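Local coordinates for mannan endo-1,4-beta-mannosidase (Bacillus subtilis, PDB 3CBW), which hydrolyses internal beta-1,4-mannosidic linkages in mannan, galactomannan and glucomannan, and takes part in the degradation of glucomannan, at residues G283-S288 and A314-A319; S64-S69 and A321-S326; D254-N259 and F290-K295. The protein carries 3 engineered substitutions. All coordinates share one frame; numbering follows the deposited sequence. Where two conformers were deposited one is given.

Contact 1 of 3, residues G283-S288 and A314-A319; sequences GSFDYS and AVNKGA
The side chain of K317 lies across the carbonyl of F285 and the carboxylate of D286, crossing the D286 side chain at about a right angle. From K317 CB, 4.0 Å from F285 O, the chain turns so that CG stands between its own backbone N and carbonyl carbon (chi1 85°). That torsion sets K317 CG 3.2 Å from F285 O and also against D286 CG. Next, K317 CD passes alongside D286 OD2 at 3.6 Å; the bend at chi3 then carries K317 CE to G283 O, 3.3 Å away. K317 NZ is also 3.3 Å from G283 O, while it stays 5.6 Å from D286 OD2, so the pairing with D286 is aliphatic packing with at most a long-range attraction.

The backbone of K317 supplies the bond across the contact: Y287 N donates to K317 O at 2.9 Å. D286 is the N-cap of the helix that follows, its OD1 taking both S288 N and S288 OG from the same face of the carboxylate. G318, at positive phi in a type II turn, has its CA against that OD1; a CB there would clash with it.

Beyond this, N316 CB meets the edge of the Y287 ring, one of whose faces lies under F285 CE2. The Y287 hydroxyl bonds to W311 O, and N316 ND2 to S312 O and E310 O. The contact thus joins the two loops that follow strands 271-278 and 301-306 of the TIM barrel, with F285, Y287 and N316 resting on P278 of the former strand and Y287 reaching L322 of helix 319-324.

Contact 2 of 3, residues S64-S69 and A321-S326; sequences SATGQS and ALYHDS
Y323 packs obliquely against T66, its CB 3.9 Å from T66 CB and its CG near T66 OG1. Farther out along the ring, Y323 CD2 lies 3.9 Å from Q68 CB, and CE2 reaches the carbonyl carbon of S69. P70, A313 and I62 also touch the buried Y323 side chain. T66 OG1 accepts from Q68 N at 3.0 Å, an ST turn where the chain leaves helix 57-66, and is bonded to I62 O as well. With an alanine in place of T66, the backbone N-H of Q68 and I62 O would probably each be left without this mate, and a gap would open beside Y323 CB. Helix 57-66 follows strand 41-49, and helix 319-324 follows strand 301-306; these strands pair in parallel, so the packing joins the helices beside the seam of the TIM barrel.

H324 comes next, with CG anti to its carbonyl carbon (chi1 -66°), which swings the imidazole toward the other helix end. Its NE2 donates to T66 O at 2.7 Å; the donor lies in the carbonyl plane, but the bond is bent, 132° at the hydrogen. Q68 CG approaches H324 CE1 at 4.2 Å, the amide and imidazole planes 72° apart. D325 OD1 forms a salt bridge with K295 NZ of helix 287-297.

Contact 3 of 3, residues D254-N259 and F290-K295; sequences DAYSIN and FINAIK
Y256 and N292 supply the polar link: Y256 OH donates to N292 OD1 at 2.6 Å. The hydroxyl is tilted out of the amide's carbonyl plane, and the angle at OD1 is 118°. N292 has CG anti to its backbone N, which directs the amide oxygen to the edge of the tyrosine ring; ring and amide planes stand 52° apart. The same OD1 also accepts from Q296 NE2, one helical turn on, so two donors grip it, which probably limits rotation of the amide.

A CH-pi contact comes from the next helix residue. A293 CB stands over the centre of the Y256 ring, 3.7 Å from its centroid and only 9° off the ring normal. Neighbouring positions on helix 287-297 therefore hold one tyrosine in two ways, N292 at the edge and A293 over a face. The segment 254-259 belongs to the loop following strand 245-252 of the TIM barrel, whereas the helix follows the adjacent, parallel strand 271-278, which bears E275, the probable nucleophile.

Apolar packing is centred on A255, whose CB meets A293 CB at 3.8 Å and F290 CA at the same distance. The CB of F290 is directed away from the loop, and its ring meets F273 edge-to-face.

Bonds from the D254 carboxylate hold the loop's shape and probably help to place the tyrosine. D254 OD1 accepts from Y256 N at 2.9 Å, an Asx turn, and D254 OD2 takes S257 OG at 2.7 Å. Y298 OH bonds to both A255 O and I258 N, tying the loop to a residue just past the helix.

Overall arrangement
From the N terminus, the chain first passes residues 64-69, on and after helix 57-66, which wait for 321-326 to close contact 2 across 251 intervening residues. Both other contacts are nested inside that loop. Contact 3 opens at 254-259 and contact 1 at 283-288, before 290-295 completes contact 3 and 314-319 completes contact 1; their segments alternate, so the two loops cross, sharing helix 287-297. Contacts 1 and 2 touch directly, S288 CB lying 3.7 Å from A321 CB; contacts 2 and 3 meet where L322 CD1 packs on I291 CB. Together they tie successive loops and helices of the TIM barrel to one another and to helix 57-66.

Contact 1 of 3, residues G283-S288 and A314-A319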
loop_
_atom_site.group_PDB
_atom_site.type_symbol
_atom_site.label_atom_id
_atom_site.label_comp_id
_atom_site.label_asym_id
_atom_site.label_seq_id
_atom_site.Cartn_x
_atom_site.Cartn_y
_atom_site.Cartn_z
ATOM N N GLY A 283 -23.211 4.049 10.143
ATOM C CA GLY A 283 -23.529 5.475 10.182
ATOM C C GLY A 283 -22.854 6.201 11.333
ATOM O O GLY A 283 -23.113 7.385 11.561
ATOM N N SER A 284 -21.993 5.487 12.058
ATOM C CA SER A 284 -21.290 6.024 13.225
ATOM C C SER A 284 -19.898 6.528 12.862
ATOM O O SER A 284 -19.384 7.452 13.503
ATOM C CB SER A 284 -21.163 4.950 14.312
ATOM O OG SER A 284 -20.686 5.495 15.535
ATOM N N PHE A 285 -19.289 5.930 11.839
ATOM C CA PHE A 285 -17.898 6.241 11.496
ATOM C C PHE A 285 -17.738 7.701 11.111
ATOM O O PHE A 285 -18.550 8.237 10.369
ATOM C CB PHE A 285 -17.385 5.349 10.365
ATOM C CG PHE A 285 -15.895 5.414 10.178
ATOM C CD1 PHE A 285 -15.051 4.587 10.922
ATOM C CD2 PHE A 285 -15.335 6.294 9.264
ATOM C CE1 PHE A 285 -13.673 4.631 10.747
ATOM C CE2 PHE A 285 -13.956 6.362 9.095
ATOM C CZ PHE A 285 -13.119 5.521 9.834
ATOM N N ASP A 286 -16.686 8.342 11.611
ATOM C CA ASP A 286 -16.465 9.757 11.357
ATOM C C ASP A 286 -14.997 10.025 11.026
ATOM O O ASP A 286 -14.122 9.931 11.901
ATOM C CB ASP A 286 -16.910 10.578 12.578
ATOM C CG ASP A 286 -16.984 12.075 12.303
ATOM O OD1 ASP A 286 -16.264 12.583 11.412
ATOM O OD2 ASP A 286 -17.767 12.762 13.004
ATOM N N TYR A 287 -14.732 10.380 9.770
ATOM C CA TYR A 287 -13.361 10.634 9.333
ATOM C C TYR A 287 -12.740 11.856 10.012
ATOM O O TYR A 287 -11.518 11.966 10.075
ATOM C CB TYR A 287 -13.261 10.734 7.803
ATOM C CG TYR A 287 -13.070 9.390 7.118
ATOM C CD1 TYR A 287 -11.832 8.742 7.157
ATOM C CD2 TYR A 287 -14.118 8.762 6.433
ATOM C CE1 TYR A 287 -11.632 7.508 6.533
ATOM C CE2 TYR A 287 -13.925 7.522 5.798
ATOM C CZ TYR A 287 -12.681 6.905 5.866
ATOM O OH TYR A 287 -12.471 5.683 5.266
ATOM N N SER A 288 -13.566 12.768 10.533
ATOM C CA SER A 288 -13.025 13.918 11.270
ATOM C C SER A 288 -12.343 13.480 12.564
ATOM O O SER A 288 -11.360 14.090 12.990
ATOM C CB SER A 288 -14.096 14.985 11.549
ATOM O OG SER A 288 -15.016 14.563 12.534
ATOM N N ALA A 314 -15.922 9.811 0.792
ATOM C CA ALA A 314 -17.000 10.580 0.167
ATOM C C ALA A 314 -18.385 10.305 0.752
ATOM O O ALA A 314 -19.235 11.201 0.769
ATOM C CB ALA A 314 -17.014 10.371 -1.344
ATOM N N VAL A 315 -18.605 9.082 1.234
ATOM C CA VAL A 315 -19.942 8.660 1.693
ATOM C C VAL A 315 -20.028 8.515 3.210
ATOM O O VAL A 315 -21.045 8.071 3.748
ATOM C CB VAL A 315 -20.399 7.350 1.004
ATOM C CG1 VAL A 315 -20.373 7.512 -0.514
ATOM C CG2 VAL A 315 -19.544 6.160 1.442
ATOM N N ASN A 316 -18.949 8.868 3.903
ATOM C CA ASN A 316 -18.927 8.762 5.348
ATOM C C ASN A 316 -18.879 10.136 5.976
ATOM O O ASN A 316 -18.483 11.112 5.335
ATOM C CB ASN A 316 -17.739 7.903 5.796
ATOM C CG ASN A 316 -18.037 6.426 5.715
ATOM O OD1 ASN A 316 -18.739 5.879 6.569
ATOM N ND2 ASN A 316 -17.521 5.766 4.679
ATOM N N LYS A 317 -19.298 10.240 7.234
ATOM C CA LYS A 317 -19.304 11.559 7.847
ATOM C C LYS A 317 -17.884 12.103 8.065
ATOM O O LYS A 317 -16.911 11.343 8.167
ATOM C CB LYS A 317 -20.220 11.632 9.084
ATOM C CG LYS A 317 -19.678 11.204 10.403
ATOM C CD LYS A 317 -20.728 11.405 11.525
ATOM C CE LYS A 317 -21.876 10.399 11.423
ATOM N NZ LYS A 317 -22.931 10.565 12.489
ATOM N N GLY A 318 -17.773 13.422 8.056
ATOM C CA GLY A 318 -16.505 14.093 8.322
ATOM C C GLY A 318 -15.562 14.225 7.137
ATOM O O GLY A 318 -14.415 14.630 7.312
ATOM N N ALA A 319 -16.037 13.926 5.931
ATOM C CA ALA A 319 -15.199 14.043 4.724
ATOM C C ALA A 319 -14.604 15.433 4.533
ATOM O O ALA A 319 -13.416 15.562 4.243
ATOM C CB ALA A 319 -15.986 13.650 3.494
#

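Contact 2 of 3, residues S64-S69 and A321-S326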
loop_
_atom_site.group_PDB
_atom_site.type_symbol
_atom_site.label_atom_id
_atom_site.label_comp_id
_atom_site.label_asym_id
_atom_site.label_seq_id
_atom_site.Cartn_x
_atom_site.Cartn_y
_atom_site.Cartn_z
ATOM N N SER A 64 -16.153 16.055 -5.614
ATOM C CA SER A 64 -17.513 16.584 -5.596
ATOM C C SER A 64 -17.993 16.833 -4.169
ATOM O O SER A 64 -18.719 17.804 -3.918
ATOM C CB SER A 64 -18.464 15.646 -6.329
ATOM O OG SER A 64 -18.158 15.625 -7.708
ATOM N N ALA A 65 -17.570 15.984 -3.234
ATOM C CA ALA A 65 -17.957 16.109 -1.824
ATOM C C ALA A 65 -17.179 17.164 -1.039
ATOM O O ALA A 65 -17.702 17.709 -0.066
ATOM C CB ALA A 65 -17.864 14.747 -1.118
ATOM N N THR A 66 -15.934 17.445 -1.436
ATOM C CA THR A 66 -15.034 18.251 -0.598
ATOM C C THR A 66 -14.329 19.388 -1.332
ATOM O O THR A 66 -13.706 20.253 -0.709
ATOM C CB THR A 66 -13.909 17.377 0.033
ATOM O OG1 THR A 66 -12.971 16.984 -0.986
ATOM C CG2 THR A 66 -14.474 16.141 0.743
ATOM N N GLY A 67 -14.377 19.359 -2.660
ATOM C CA GLY A 67 -13.612 20.305 -3.463
ATOM C C GLY A 67 -12.138 19.960 -3.623
ATOM O O GLY A 67 -11.419 20.669 -4.304
ATOM N N GLN A 68 -11.692 18.875 -2.992
ATOM C CA GLN A 68 -10.297 18.458 -3.030
ATOM C C GLN A 68 -10.210 17.038 -3.539
ATOM O O GLN A 68 -11.175 16.285 -3.464
ATOM C CB GLN A 68 -9.700 18.522 -1.627
ATOM C CG GLN A 68 -9.695 19.914 -1.003
ATOM C CD GLN A 68 -8.701 20.840 -1.661
ATOM O OE1 GLN A 68 -7.557 20.464 -1.935
ATOM N NE2 GLN A 68 -9.128 22.067 -1.915
ATOM N N SER A 69 -9.034 16.662 -4.033
ATOM C CA SER A 69 -8.796 15.292 -4.492
ATOM C C SER A 69 -7.730 14.616 -3.631
ATOM O O SER A 69 -6.831 15.292 -3.134
ATOM C CB SER A 69 -8.341 15.275 -5.950
ATOM O OG SER A 69 -9.315 15.855 -6.795
ATOM N N ALA A 321 -14.204 17.855 6.791
ATOM C CA ALA A 321 -13.274 18.147 7.880
ATOM C C ALA A 321 -11.943 17.420 7.680
ATOM O O ALA A 321 -10.881 17.988 7.948
ATOM C CB ALA A 321 -13.886 17.803 9.222
ATOM N N LEU A 322 -12.004 16.175 7.201
ATOM C CA LEU A 322 -10.805 15.396 6.871
ATOM C C LEU A 322 -9.982 16.082 5.780
ATOM O O LEU A 322 -8.771 16.282 5.929
ATOM C CB LEU A 322 -11.204 13.990 6.405
ATOM C CG LEU A 322 -10.083 13.072 5.899
ATOM C CD1 LEU A 322 -9.163 12.664 7.059
ATOM C CD2 LEU A 322 -10.686 11.849 5.225
ATOM N N TYR A 323 -10.642 16.460 4.694
ATOM C CA TYR A 323 -9.947 16.997 3.535
ATOM C C TYR A 323 -9.512 18.447 3.706
ATOM O O TYR A 323 -8.559 18.883 3.067
ATOM C CB TYR A 323 -10.756 16.745 2.251
ATOM C CG TYR A 323 -10.409 15.408 1.653
ATOM C CD1 TYR A 323 -11.001 14.226 2.107
ATOM C CD2 TYR A 323 -9.441 15.325 0.655
ATOM C CE1 TYR A 323 -10.636 13.000 1.565
ATOM C CE2 TYR A 323 -9.070 14.117 0.118
ATOM C CZ TYR A 323 -9.666 12.954 0.572
ATOM O OH TYR A 323 -9.283 11.758 0.012
ATOM N N HIS A 324 -10.183 19.179 4.596
ATOM C CA HIS A 324 -9.850 20.586 4.817
ATOM C C HIS A 324 -9.014 20.829 6.057
ATOM O O HIS A 324 -8.636 21.969 6.324
ATOM C CB HIS A 324 -11.114 21.452 4.836
ATOM C CG HIS A 324 -11.811 21.495 3.514
ATOM N ND1 HIS A 324 -11.457 22.377 2.518
ATOM C CD2 HIS A 324 -12.812 20.737 3.010
ATOM C CE1 HIS A 324 -12.227 22.177 1.463
ATOM N NE2 HIS A 324 -13.063 21.192 1.738
ATOM N N ASP A 325 -8.712 19.774 6.811
ATOM C CA ASP A 325 -7.877 19.926 7.994
ATOM C C ASP A 325 -6.537 20.531 7.589
ATOM O O ASP A 325 -6.005 20.205 6.528
ATOM C CB ASP A 325 -7.652 18.584 8.680
ATOM C CG ASP A 325 -7.090 18.747 10.072
ATOM O OD1 ASP A 325 -5.865 18.953 10.195
ATOM O OD2 ASP A 325 -7.878 18.723 11.052
ATOM N N SER A 326 -5.986 21.406 8.425
ATOM C CA SER A 326 -4.704 22.045 8.110
ATOM C C SER A 326 -3.580 21.018 7.904
ATOM O O SER A 326 -2.624 21.285 7.191
ATOM C CB SER A 326 -4.305 23.056 9.178
ATOM O OG SER A 326 -4.098 22.408 10.405
#

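Contact 3 of 3, residues D254-N259 and F290-K295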
loop_
_atom_site.group_PDB
_atom_site.type_symbol
_atom_site.label_atom_id
_atom_site.label_comp_id
_atom_site.label_asym_id
_atom_site.label_seq_id
_atom_site.Cartn_x
_atom_site.Cartn_y
_atom_site.Cartn_z
ATOM N N ASP A 254 -13.154 2.815 16.490
ATOM C CA ASP A 254 -12.488 3.726 17.411
ATOM C C ASP A 254 -11.134 4.115 16.830
ATOM O O ASP A 254 -10.184 3.323 16.857
ATOM C CB ASP A 254 -12.306 3.024 18.758
ATOM C CG ASP A 254 -11.641 3.892 19.810
ATOM O OD1 ASP A 254 -11.233 5.034 19.520
ATOM O OD2 ASP A 254 -11.533 3.403 20.954
ATOM N N ALA A 255 -11.045 5.343 16.328
ATOM C CA ALA A 255 -9.807 5.843 15.732
ATOM C C ALA A 255 -8.648 5.978 16.700
ATOM O O ALA A 255 -7.510 6.060 16.280
ATOM C CB ALA A 255 -10.061 7.188 15.078
ATOM N N TYR A 256 -8.933 5.998 17.994
ATOM C CA TYR A 256 -7.929 6.334 18.990
ATOM C C TYR A 256 -7.288 5.107 19.627
ATOM O O TYR A 256 -6.326 5.245 20.389
ATOM C CB TYR A 256 -8.562 7.210 20.069
ATOM C CG TYR A 256 -9.067 8.538 19.551
ATOM C CD1 TYR A 256 -8.345 9.703 19.765
ATOM C CD2 TYR A 256 -10.269 8.623 18.847
ATOM C CE1 TYR A 256 -8.812 10.929 19.299
ATOM C CE2 TYR A 256 -10.723 9.831 18.368
ATOM C CZ TYR A 256 -10.003 10.966 18.601
ATOM O OH TYR A 256 -10.507 12.156 18.137
ATOM N N SER A 257 -7.825 3.929 19.309
ATOM C CA SER A 257 -7.402 2.672 19.921
ATOM C C SER A 257 -6.646 1.764 18.966
ATOM O O SER A 257 -6.490 0.573 19.234
ATOM C CB SER A 257 -8.615 1.934 20.482
ATOM O OG SER A 257 -9.080 2.602 21.637
ATOM N N ILE A 258 -6.172 2.319 17.859
ATOM C CA ILE A 258 -5.463 1.507 16.877
ATOM C C ILE A 258 -4.115 1.094 17.447
ATOM O O ILE A 258 -3.356 1.932 17.930
ATOM C CB ILE A 258 -5.293 2.244 15.538
ATOM C CG1 ILE A 258 -6.657 2.678 14.986
ATOM C CG2 ILE A 258 -4.590 1.336 14.535
ATOM C CD1 ILE A 258 -6.586 3.698 13.848
ATOM N N ASN A 259 -3.856 -0.209 17.427
ATOM C CA ASN A 259 -2.626 -0.775 17.952
ATOM C C ASN A 259 -1.570 -0.897 16.861
ATOM O O ASN A 259 -1.881 -1.306 15.739
ATOM C CB ASN A 259 -2.957 -2.156 18.540
ATOM C CG ASN A 259 -1.763 -2.860 19.144
ATOM O OD1 ASN A 259 -0.904 -3.382 18.430
ATOM N ND2 ASN A 259 -1.723 -2.923 20.476
ATOM N N PHE A 290 -10.838 10.562 12.840
ATOM C CA PHE A 290 -9.599 9.899 12.405
ATOM C C PHE A 290 -8.448 10.900 12.253
ATOM O O PHE A 290 -7.343 10.664 12.748
ATOM C CB PHE A 290 -9.853 9.134 11.103
ATOM C CG PHE A 290 -8.615 8.544 10.483
ATOM C CD1 PHE A 290 -7.863 7.580 11.162
ATOM C CD2 PHE A 290 -8.224 8.918 9.200
ATOM C CE1 PHE A 290 -6.722 7.018 10.576
ATOM C CE2 PHE A 290 -7.091 8.366 8.615
ATOM C CZ PHE A 290 -6.346 7.412 9.301
ATOM N N ILE A 291 -8.708 12.030 11.600
ATOM C CA ILE A 291 -7.659 13.046 11.501
ATOM C C ILE A 291 -7.310 13.636 12.871
ATOM O O ILE A 291 -6.147 13.930 13.137
ATOM C CB ILE A 291 -7.935 14.144 10.417
ATOM C CG1 ILE A 291 -6.675 14.976 10.143
ATOM C CG2 ILE A 291 -9.112 15.029 10.795
ATOM C CD1 ILE A 291 -5.523 14.214 9.531
ATOM N N ASN A 292 -8.300 13.790 13.748
ATOM C CA ASN A 292 -8.006 14.244 15.092
ATOM C C ASN A 292 -7.127 13.246 15.844
ATOM O O ASN A 292 -6.194 13.635 16.536
ATOM C CB ASN A 292 -9.282 14.511 15.877
ATOM C CG ASN A 292 -8.989 15.053 17.255
ATOM O OD1 ASN A 292 -9.006 14.323 18.244
ATOM N ND2 ASN A 292 -8.647 16.335 17.317
ATOM N N ALA A 293 -7.440 11.958 15.716
ATOM C CA ALA A 293 -6.622 10.902 16.324
ATOM C C ALA A 293 -5.193 10.915 15.789
ATOM O O ALA A 293 -4.237 10.721 16.542
ATOM C CB ALA A 293 -7.262 9.539 16.135
ATOM N N ILE A 294 -5.036 11.164 14.491
ATOM C CA ILE A 294 -3.684 11.309 13.948
ATOM C C ILE A 294 -2.922 12.423 14.665
ATOM O O ILE A 294 -1.781 12.225 15.097
ATOM C CB ILE A 294 -3.697 11.521 12.415
ATOM C CG1 ILE A 294 -4.019 10.200 11.718
ATOM C CG2 ILE A 294 -2.364 12.040 11.935
ATOM C CD1 ILE A 294 -4.384 10.332 10.250
ATOM N N LYS A 295 -3.567 13.575 14.817
ATOM C CA LYS A 295 -2.908 14.706 15.464
ATOM C C LYS A 295 -2.536 14.398 16.912
ATOM O O LYS A 295 -1.458 14.770 17.384
ATOM C CB LYS A 295 -3.798 15.936 15.427
ATOM C CG LYS A 295 -4.064 16.462 14.054
ATOM C CD LYS A 295 -4.784 17.765 14.184
ATOM C CE LYS A 295 -5.246 18.229 12.848
ATOM N NZ LYS A 295 -5.467 19.703 12.811
#